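Local coordinates for protein putative rubredoxin reductase (Rhodopseudomonas palustris, PDB 3FG2) that probably passes electrons from NADH through its bound FAD to a ferredoxin that serves the cytochrome P450 CYP199A2, at residues D260-T265 against G309-Y314. Residues are numbered along the deposited sequence; the frame is centred on the assembly and turned at random.
Sequences DQQLLT and GDAKPY
Tyr-314 N donates to Gln-261 O at 2.8 Å, nearly straight by its N-H...O angle of 173°. The acceptor sits in a type I beta turn from Asp-260 to Leu-263. Asp-260 OD1 braces that turn: it accepts from Gln-262 N, forming an Asx turn, and from Leu-264 N, the donors coming from opposite faces of the carboxylate plane.

Tyr-314 CB lies 3.4 Å from Gln-261 O and 3.9 Å from Leu-263 CD2. With CG anti to the backbone N (chi1 173°), the ring runs on past the leucine: CG lies near both methyls, Tyr-314 CD1 is 4.1 Å from Leu-263 CD1, and OH makes weak hydrogen bonds to Gln-294 and Asn-295. An alanine for Leu-263 would remove CG and both methyls and is likely to leave a gap beside Tyr-314 CB and its ring.

Gln-262 CG packs 3.6 Å from Lys-312 O, and its OE1 touches Ala-311 CB. Gln-261 NE2 lies 3.8 Å from Pro-313 CG.

This structural packing, with the Tyr-314 side chain about 10 Å from FAD, joins the loop before strand 270-272, outermost in a parallel sheet of the FAD-binding region, to the one after helix 293-306; Gln-299 of that helix and Phe-279 touch both Leu-263 and Tyr-314.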
loop_
_atom_site.group_PDB
_atom_site.type_symbol
_atom_site.label_atom_id
_atom_site.label_comp_id
_atom_site.label_asym_id
_atom_site.label_seq_id
_atom_site.Cartn_x
_atom_site.Cartn_y
_atom_site.Cartn_z
ATOM N N ASP A 260 -16.507 -0.170 12.421
ATOM C CA ASP A 260 -17.315 -1.386 12.312
ATOM C C ASP A 260 -17.497 -1.847 10.863
ATOM O O ASP A 260 -16.797 -1.379 9.970
ATOM C CB ASP A 260 -18.693 -1.191 12.970
ATOM C CG ASP A 260 -19.498 -0.058 12.348
ATOM O OD1 ASP A 260 -19.190 0.362 11.207
ATOM O OD2 ASP A 260 -20.459 0.404 13.009
ATOM N N GLN A 261 -18.433 -2.766 10.638
ATOM C CA GLN A 261 -18.694 -3.295 9.300
ATOM C C GLN A 261 -18.978 -2.219 8.260
ATOM O O GLN A 261 -18.709 -2.402 7.074
ATOM C CB GLN A 261 -19.877 -4.260 9.331
ATOM C CG GLN A 261 -19.642 -5.508 10.148
ATOM C CD GLN A 261 -20.886 -6.376 10.267
ATOM O OE1 GLN A 261 -20.850 -7.442 10.884
ATOM N NE2 GLN A 261 -21.991 -5.922 9.679
ATOM N N GLN A 262 -19.527 -1.096 8.700
ATOM C CA GLN A 262 -19.852 -0.028 7.772
ATOM C C GLN A 262 -18.804 1.069 7.727
ATOM O O GLN A 262 -19.049 2.150 7.186
ATOM C CB GLN A 262 -21.229 0.544 8.105
ATOM C CG GLN A 262 -22.369 -0.344 7.615
ATOM C CD GLN A 262 -23.712 0.045 8.201
ATOM O OE1 GLN A 262 -24.030 1.231 8.331
ATOM N NE2 GLN A 262 -24.517 -0.955 8.546
ATOM N N LEU A 263 -17.636 0.774 8.290
ATOM C CA LEU A 263 -16.512 1.704 8.311
ATOM C C LEU A 263 -16.805 2.967 9.116
ATOM O O LEU A 263 -16.310 4.053 8.806
ATOM C CB LEU A 263 -16.108 2.052 6.870
ATOM C CG LEU A 263 -16.015 0.796 5.983
ATOM C CD1 LEU A 263 -15.656 1.162 4.551
ATOM C CD2 LEU A 263 -14.984 -0.145 6.571
ATOM N N LEU A 264 -17.613 2.803 10.162
ATOM C CA LEU A 264 -17.979 3.898 11.051
ATOM C C LEU A 264 -17.254 3.755 12.379
ATOM O O LEU A 264 -17.139 2.649 12.912
ATOM C CB LEU A 264 -19.488 3.894 11.315
ATOM C CG LEU A 264 -20.401 4.502 10.252
ATOM C CD1 LEU A 264 -21.849 4.089 10.503
ATOM C CD2 LEU A 264 -20.254 6.020 10.276
ATOM N N THR A 265 -16.760 4.874 12.904
ATOM C CA THR A 265 -16.079 4.860 14.196
ATOM C C THR A 265 -17.166 4.803 15.261
ATOM O O THR A 265 -18.347 4.667 14.943
ATOM C CB THR A 265 -15.270 6.139 14.434
ATOM O OG1 THR A 265 -16.167 7.256 14.504
ATOM C CG2 THR A 265 -14.251 6.352 13.307
ATOM N N GLY A 309 -27.591 6.672 1.003
ATOM C CA GLY A 309 -28.748 5.797 0.963
ATOM C C GLY A 309 -28.615 4.361 1.426
ATOM O O GLY A 309 -29.176 3.998 2.461
ATOM N N ASP A 310 -27.912 3.521 0.670
ATOM C CA ASP A 310 -27.779 2.131 1.099
ATOM C C ASP A 310 -26.530 1.868 1.928
ATOM O O ASP A 310 -25.400 1.908 1.428
ATOM C CB ASP A 310 -27.836 1.149 -0.088
ATOM C CG ASP A 310 -26.773 1.413 -1.127
ATOM O OD1 ASP A 310 -26.328 0.438 -1.781
ATOM O OD2 ASP A 310 -26.398 2.593 -1.298
ATOM N N ALA A 311 -26.753 1.614 3.211
ATOM C CA ALA A 311 -25.675 1.319 4.131
ATOM C C ALA A 311 -25.525 -0.194 4.133
ATOM O O ALA A 311 -26.443 -0.910 4.537
ATOM C CB ALA A 311 -26.024 1.814 5.521
ATOM N N LYS A 312 -24.375 -0.675 3.667
ATOM C CA LYS A 312 -24.110 -2.110 3.616
ATOM C C LYS A 312 -22.766 -2.456 4.229
ATOM O O LYS A 312 -21.873 -1.620 4.299
ATOM C CB LYS A 312 -24.118 -2.606 2.169
ATOM C CG LYS A 312 -25.488 -2.766 1.554
ATOM C CD LYS A 312 -25.354 -3.306 0.144
ATOM C CE LYS A 312 -26.667 -3.854 -0.361
ATOM N NZ LYS A 312 -27.175 -4.954 0.508
ATOM N N PRO A 313 -22.608 -3.701 4.691
ATOM C CA PRO A 313 -21.341 -4.124 5.289
ATOM C C PRO A 313 -20.254 -4.082 4.224
ATOM O O PRO A 313 -20.478 -4.506 3.090
ATOM C CB PRO A 313 -21.629 -5.553 5.736
ATOM C CG PRO A 313 -23.091 -5.527 6.040
ATOM C CD PRO A 313 -23.647 -4.726 4.883
ATOM N N TYR A 314 -19.087 -3.557 4.580
ATOM C CA TYR A 314 -17.975 -3.487 3.639
ATOM C C TYR A 314 -17.539 -4.904 3.264
ATOM O O TYR A 314 -17.353 -5.750 4.142
ATOM C CB TYR A 314 -16.789 -2.747 4.262
ATOM C CG TYR A 314 -15.573 -2.806 3.391
ATOM C CD1 TYR A 314 -15.559 -2.162 2.156
ATOM C CD2 TYR A 314 -14.462 -3.569 3.755
ATOM C CE1 TYR A 314 -14.475 -2.277 1.290
ATOM C CE2 TYR A 314 -13.359 -3.694 2.890
ATOM C CZ TYR A 314 -13.381 -3.041 1.658
ATOM O OH TYR A 314 -12.324 -3.137 0.788
#